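Local coordinates for phiAB6 tailspike (Unidentified phage, PDB 5JS4), which forms a trimeric, beta-helical phage tailspike that fragments the exopolysaccharide of Acinetobacter baumannii, at residues W627-E632 against Y637-V642; G652-G657 against I675-T680. All coordinates share one frame; numbering follows the deposited sequence.

Contact 1 of 2, residues W627-E632 against Y637-V642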
# COMPACT_ATOMS: atom_id res chain seq x y z
N TRP A 627 36.66 -37.99 9.76
CA TRP A 627 36.94 -39.40 10.07
C TRP A 627 37.20 -40.20 8.80
O TRP A 627 36.56 -39.97 7.77
CB TRP A 627 35.77 -40.03 10.84
CG TRP A 627 35.75 -39.68 12.29
CD1 TRP A 627 36.35 -40.37 13.30
CD2 TRP A 627 35.11 -38.56 12.89
NE1 TRP A 627 36.12 -39.75 14.50
CE2 TRP A 627 35.37 -38.63 14.28
CE3 TRP A 627 34.35 -37.49 12.40
CZ2 TRP A 627 34.89 -37.67 15.18
CZ3 TRP A 627 33.88 -36.54 13.29
CH2 TRP A 627 34.15 -36.64 14.67
N LYS A 628 38.15 -41.13 8.89
CA LYS A 628 38.41 -42.10 7.82
C LYS A 628 38.63 -43.47 8.45
O LYS A 628 38.85 -43.57 9.66
CB LYS A 628 39.63 -41.70 6.98
CG LYS A 628 40.95 -41.71 7.73
CD LYS A 628 42.11 -41.45 6.78
CE LYS A 628 43.43 -41.44 7.51
NZ LYS A 628 44.56 -41.24 6.57
N ILE A 629 38.59 -44.51 7.64
CA ILE A 629 38.84 -45.86 8.11
C ILE A 629 40.15 -46.35 7.53
O ILE A 629 40.34 -46.31 6.31
CB ILE A 629 37.71 -46.85 7.73
CG1 ILE A 629 36.35 -46.28 8.15
CG2 ILE A 629 37.98 -48.20 8.37
CD1 ILE A 629 35.17 -47.16 7.82
N VAL A 630 41.04 -46.81 8.40
CA VAL A 630 42.32 -47.36 7.96
C VAL A 630 42.55 -48.73 8.59
O VAL A 630 42.07 -49.01 9.70
CB VAL A 630 43.50 -46.44 8.32
CG1 VAL A 630 43.36 -45.09 7.62
CG2 VAL A 630 43.63 -46.25 9.82
N LYS A 631 43.28 -49.57 7.88
CA LYS A 631 43.69 -50.86 8.41
C LYS A 631 44.87 -50.67 9.35
O LYS A 631 45.89 -50.09 8.97
CB LYS A 631 44.06 -51.81 7.27
CG LYS A 631 44.46 -53.19 7.74
CD LYS A 631 44.83 -54.08 6.57
CE LYS A 631 45.43 -55.39 7.03
NZ LYS A 631 45.84 -56.24 5.87
N GLU A 632 44.72 -51.16 10.57
CA GLU A 632 45.80 -51.15 11.56
C GLU A 632 46.65 -52.42 11.47
O GLU A 632 47.88 -52.37 11.49
CB GLU A 632 45.21 -51.01 12.97
CG GLU A 632 46.23 -51.08 14.09
CD GLU A 632 45.62 -50.69 15.43
OE1 GLU A 632 45.40 -49.49 15.65
OE2 GLU A 632 45.38 -51.59 16.25
N TYR A 637 40.66 -52.46 12.24
CA TYR A 637 40.49 -51.22 11.50
C TYR A 637 40.21 -50.09 12.47
O TYR A 637 39.51 -50.28 13.45
CB TYR A 637 39.33 -51.38 10.50
CG TYR A 637 39.69 -52.40 9.46
CD1 TYR A 637 39.60 -53.76 9.73
CD2 TYR A 637 40.20 -52.02 8.22
CE1 TYR A 637 39.98 -54.71 8.80
CE2 TYR A 637 40.58 -52.96 7.29
CZ TYR A 637 40.48 -54.30 7.58
OH TYR A 637 40.86 -55.24 6.66
N ARG A 638 40.78 -48.92 12.20
CA ARG A 638 40.50 -47.73 13.00
C ARG A 638 39.60 -46.79 12.22
O ARG A 638 39.92 -46.39 11.11
CB ARG A 638 41.79 -46.98 13.34
CG ARG A 638 42.77 -47.74 14.22
CD ARG A 638 43.80 -46.80 14.82
NE ARG A 638 44.57 -46.10 13.80
CZ ARG A 638 45.71 -46.54 13.25
NH1 ARG A 638 46.25 -47.70 13.62
NH2 ARG A 638 46.31 -45.80 12.32
N VAL A 639 38.46 -46.45 12.83
CA VAL A 639 37.63 -45.34 12.39
C VAL A 639 38.17 -44.15 13.18
O VAL A 639 37.83 -43.96 14.36
CB VAL A 639 36.13 -45.58 12.67
CG1 VAL A 639 35.30 -44.42 12.14
CG2 VAL A 639 35.68 -46.90 12.05
N GLU A 640 39.05 -43.38 12.54
CA GLU A 640 39.93 -42.45 13.25
C GLU A 640 39.83 -41.03 12.72
O GLU A 640 39.46 -40.79 11.57
CB GLU A 640 41.38 -42.91 13.15
CG GLU A 640 41.91 -42.98 11.73
CD GLU A 640 43.41 -43.20 11.66
OE1 GLU A 640 43.98 -43.81 12.59
OE2 GLU A 640 44.02 -42.78 10.66
N ARG A 641 40.22 -40.09 13.58
CA ARG A 641 40.27 -38.68 13.23
C ARG A 641 41.52 -38.39 12.42
O ARG A 641 42.62 -38.85 12.76
CB ARG A 641 40.29 -37.81 14.48
CG ARG A 641 39.08 -38.04 15.37
CD ARG A 641 38.98 -37.00 16.47
NE ARG A 641 40.10 -37.05 17.41
CZ ARG A 641 40.21 -36.28 18.49
NH1 ARG A 641 39.29 -35.38 18.78
NH2 ARG A 641 41.27 -36.42 19.28
N VAL A 642 41.36 -37.63 11.35
CA VAL A 642 42.51 -37.14 10.59
C VAL A 642 43.08 -35.89 11.25
O VAL A 642 42.45 -35.28 12.12
CB VAL A 642 42.16 -36.88 9.12
CG1 VAL A 642 41.55 -38.12 8.48
CG2 VAL A 642 41.23 -35.68 8.98

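Contact 2 of 2, residues G652-G657 against I675-T680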
# COMPACT_ATOMS: atom_id res chain seq x y z
N GLY A 652 27.86 -41.87 21.61
CA GLY A 652 27.27 -42.09 20.29
C GLY A 652 26.72 -43.48 20.06
O GLY A 652 26.98 -44.41 20.81
N HIS A 653 25.96 -43.61 18.97
CA HIS A 653 25.43 -44.88 18.53
C HIS A 653 26.33 -45.42 17.42
O HIS A 653 26.82 -44.65 16.60
CB HIS A 653 24.01 -44.68 17.99
CG HIS A 653 23.08 -44.03 18.97
ND1 HIS A 653 22.57 -44.69 20.06
CD2 HIS A 653 22.54 -42.79 18.99
CE1 HIS A 653 21.77 -43.88 20.73
NE2 HIS A 653 21.73 -42.72 20.11
N ILE A 654 26.56 -46.73 17.39
CA ILE A 654 27.47 -47.33 16.41
C ILE A 654 26.86 -48.57 15.78
O ILE A 654 26.45 -49.50 16.47
CB ILE A 654 28.83 -47.71 17.02
CG1 ILE A 654 29.51 -46.47 17.60
CG2 ILE A 654 29.72 -48.37 15.97
CD1 ILE A 654 30.77 -46.76 18.40
N VAL A 655 26.83 -48.57 14.45
CA VAL A 655 26.38 -49.70 13.68
C VAL A 655 27.46 -50.01 12.66
O VAL A 655 27.92 -49.13 11.95
CB VAL A 655 25.05 -49.38 12.96
CG1 VAL A 655 24.65 -50.52 12.03
CG2 VAL A 655 23.95 -49.10 13.98
N VAL A 656 27.89 -51.27 12.60
CA VAL A 656 28.81 -51.70 11.56
C VAL A 656 28.02 -52.44 10.49
O VAL A 656 27.11 -53.22 10.79
CB VAL A 656 29.95 -52.56 12.14
CG1 VAL A 656 30.79 -53.20 11.04
CG2 VAL A 656 30.84 -51.71 13.02
N GLY A 657 28.36 -52.15 9.24
CA GLY A 657 27.66 -52.70 8.10
C GLY A 657 28.22 -54.03 7.63
O GLY A 657 28.86 -54.76 8.37
N ILE A 675 33.66 -54.13 18.37
CA ILE A 675 34.29 -52.82 18.39
C ILE A 675 35.03 -52.54 19.69
O ILE A 675 34.88 -53.24 20.69
CB ILE A 675 33.29 -51.68 18.08
CG1 ILE A 675 32.07 -51.74 19.00
CG2 ILE A 675 32.86 -51.73 16.61
CD1 ILE A 675 31.29 -50.44 19.04
N GLN A 676 35.87 -51.51 19.62
CA GLN A 676 36.59 -50.99 20.77
C GLN A 676 36.74 -49.49 20.57
O GLN A 676 37.10 -49.05 19.48
CB GLN A 676 37.97 -51.63 20.88
CG GLN A 676 38.79 -51.17 22.08
CD GLN A 676 40.14 -51.83 22.09
OE1 GLN A 676 41.01 -51.47 21.29
NE2 GLN A 676 40.34 -52.81 22.96
N MET A 677 36.47 -48.71 21.60
CA MET A 677 36.55 -47.26 21.46
C MET A 677 37.99 -46.78 21.48
O MET A 677 38.87 -47.43 22.06
CB MET A 677 35.74 -46.56 22.55
CG MET A 677 34.29 -47.00 22.63
SD MET A 677 33.39 -46.93 21.07
CE MET A 677 33.36 -45.16 20.80
N ILE A 678 38.23 -45.67 20.79
CA ILE A 678 39.50 -44.95 20.85
C ILE A 678 39.26 -43.69 21.69
O ILE A 678 38.40 -42.87 21.36
CB ILE A 678 40.01 -44.57 19.44
CG1 ILE A 678 40.21 -45.82 18.59
CG2 ILE A 678 41.31 -43.79 19.54
CD1 ILE A 678 40.44 -45.55 17.12
N GLU A 679 40.01 -43.55 22.78
CA GLU A 679 39.81 -42.43 23.69
C GLU A 679 40.54 -41.18 23.23
O GLU A 679 41.50 -41.25 22.47
CB GLU A 679 40.26 -42.84 25.10
CG GLU A 679 39.44 -43.99 25.65
CD GLU A 679 39.57 -44.17 27.15
OE1 GLU A 679 40.72 -44.37 27.63
OE2 GLU A 679 38.53 -44.14 27.85
N THR A 680 40.06 -40.02 23.67
CA THR A 680 40.72 -38.74 23.42
C THR A 680 41.82 -38.47 24.45
O THR A 680 42.83 -37.84 24.15
CB THR A 680 39.72 -37.57 23.47
OG1 THR A 680 38.91 -37.70 24.65
CG2 THR A 680 38.84 -37.57 22.23

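Contact 1 of 2, residues W627-E632 against Y637-V642
Trp627 and Arg641 form a non-hydrogen-bonded pair whose side chains run alongside each other. The CA of Arg641 lies over one face of the indole, and its CG comes 3.5 Å from Trp627 NE1. That ring nitrogen is satisfied by Ala692 O, while Val639 O lies at the ring's edge, near its plane. Lys628 follows on the other face of the sheet and exchanges two backbone hydrogen bonds with Glu640, Lys628 N to Glu640 O (3.0 Å) and Glu640 N to Lys628 O. With CG set between backbone N and carbonyl carbon (chi1 65°), its extended chain passes Val642 CG1, and its ammonium approaches the Glu640 carboxylate without closing a salt bridge. Ile629 returns to the Trp627 face, where its CG1 lies 4.0 Å from Val639 CG2 and its CG2 leans on Tyr637 CB. Strands 627-633 and 636-641, adjacent in sequence and antiparallel, with hydrogen-bonded and non-hydrogen-bonded pairs alternating, make a beta hairpin. Its Trp627, Ile629, Val639 and Tyr637 face packs on strands 602-615 and 708-715 of the opposing sheet. Val630 pairs with Arg638 through another two backbone bonds, the shorter being Arg638 N to Val630 O at 2.8 Å. Val630 CG2 sits over one face of the Arg638 guanidinium and also meets Glu640 CD at 3.6 Å. Lys631 lays CB obliquely on the Tyr637 ring, 3.7 Å from CE2, before its ammonium leaves for Asp707. Glu632 OE1 then accepts Arg638 NH1 at 2.8 Å (165° at the hydrogen) through its anti lone pair, in the guanidinium plane. A second carboxylate oxygen, Glu640 OE1, takes Arg638 NE at 2.7 Å, also in that plane, so two carboxylates fix the rotation of the guanidinium; Glu632 OE2 has a further partner in Lys695.

Contact 2 of 2, residues G652-G657 against I675-T680
The backbone N of Ile654, whose side chain makes two of the three contacts between the segments, is hydrogen-bonded to Thr712 OG1 of the third subunit. Ile675 and Met677 also make backbone hydrogen bonds to that subunit, so the strand segments on both sides are tied into the trimer. Between the segments themselves the packing is wholly apolar. Ile654 CD1 is the shared point: it lies 3.8 Å from Ile675 CD1, in an oblique crossing, and 3.7 Å from Met677 SD, which it meets tip to tip. The Met677 chain folds back at chi2 (-52°) and chi3 (-66°), and this double bend brings its sulfur and CE up to the isoleucine. Ile675 reaches with two branches. Its CD1 goes to Ile654, touching CG2 as well as CD1, while its CG2 lies 4.1 Å from Val656 CG2, the two side chains sliding past each other in opposite directions. Phe694 and Trp698 of strand 690-699 also touch Ile654 and Val656 respectively. With the axes of strands 654-656 and 675-678 about 10.2 Å apart and inclined at 133°, the strands meet through side chains alone, as in the hydrophobic filling between the two antiparallel sheets of a beta-sandwich.

Contacts 1 and 2 follow in series along the chain, and their centres lie about 11 Å apart in the C-terminal region, about 60 Å from the centre of the chain. Strand 690-699 connects them, pairing antiparallel with strand 636-641 of contact 1 and with strand 672-678 of contact 2. Contact 1 is formed within one sheet, whereas contact 2 joins that sheet to strand 654-661 of the other antiparallel sheet, which also holds strands 602-615 and 708-715. They also touch directly: Ile678 CD1 packs on Val639 O and Arg638 CD, and Thr680 on Arg641. Both belong to the beta-sheet region that follows the long beta-helix; contact 2 is bonded extensively to the third subunit, whereas Val642 of contact 1 packs on Asn602 of the second.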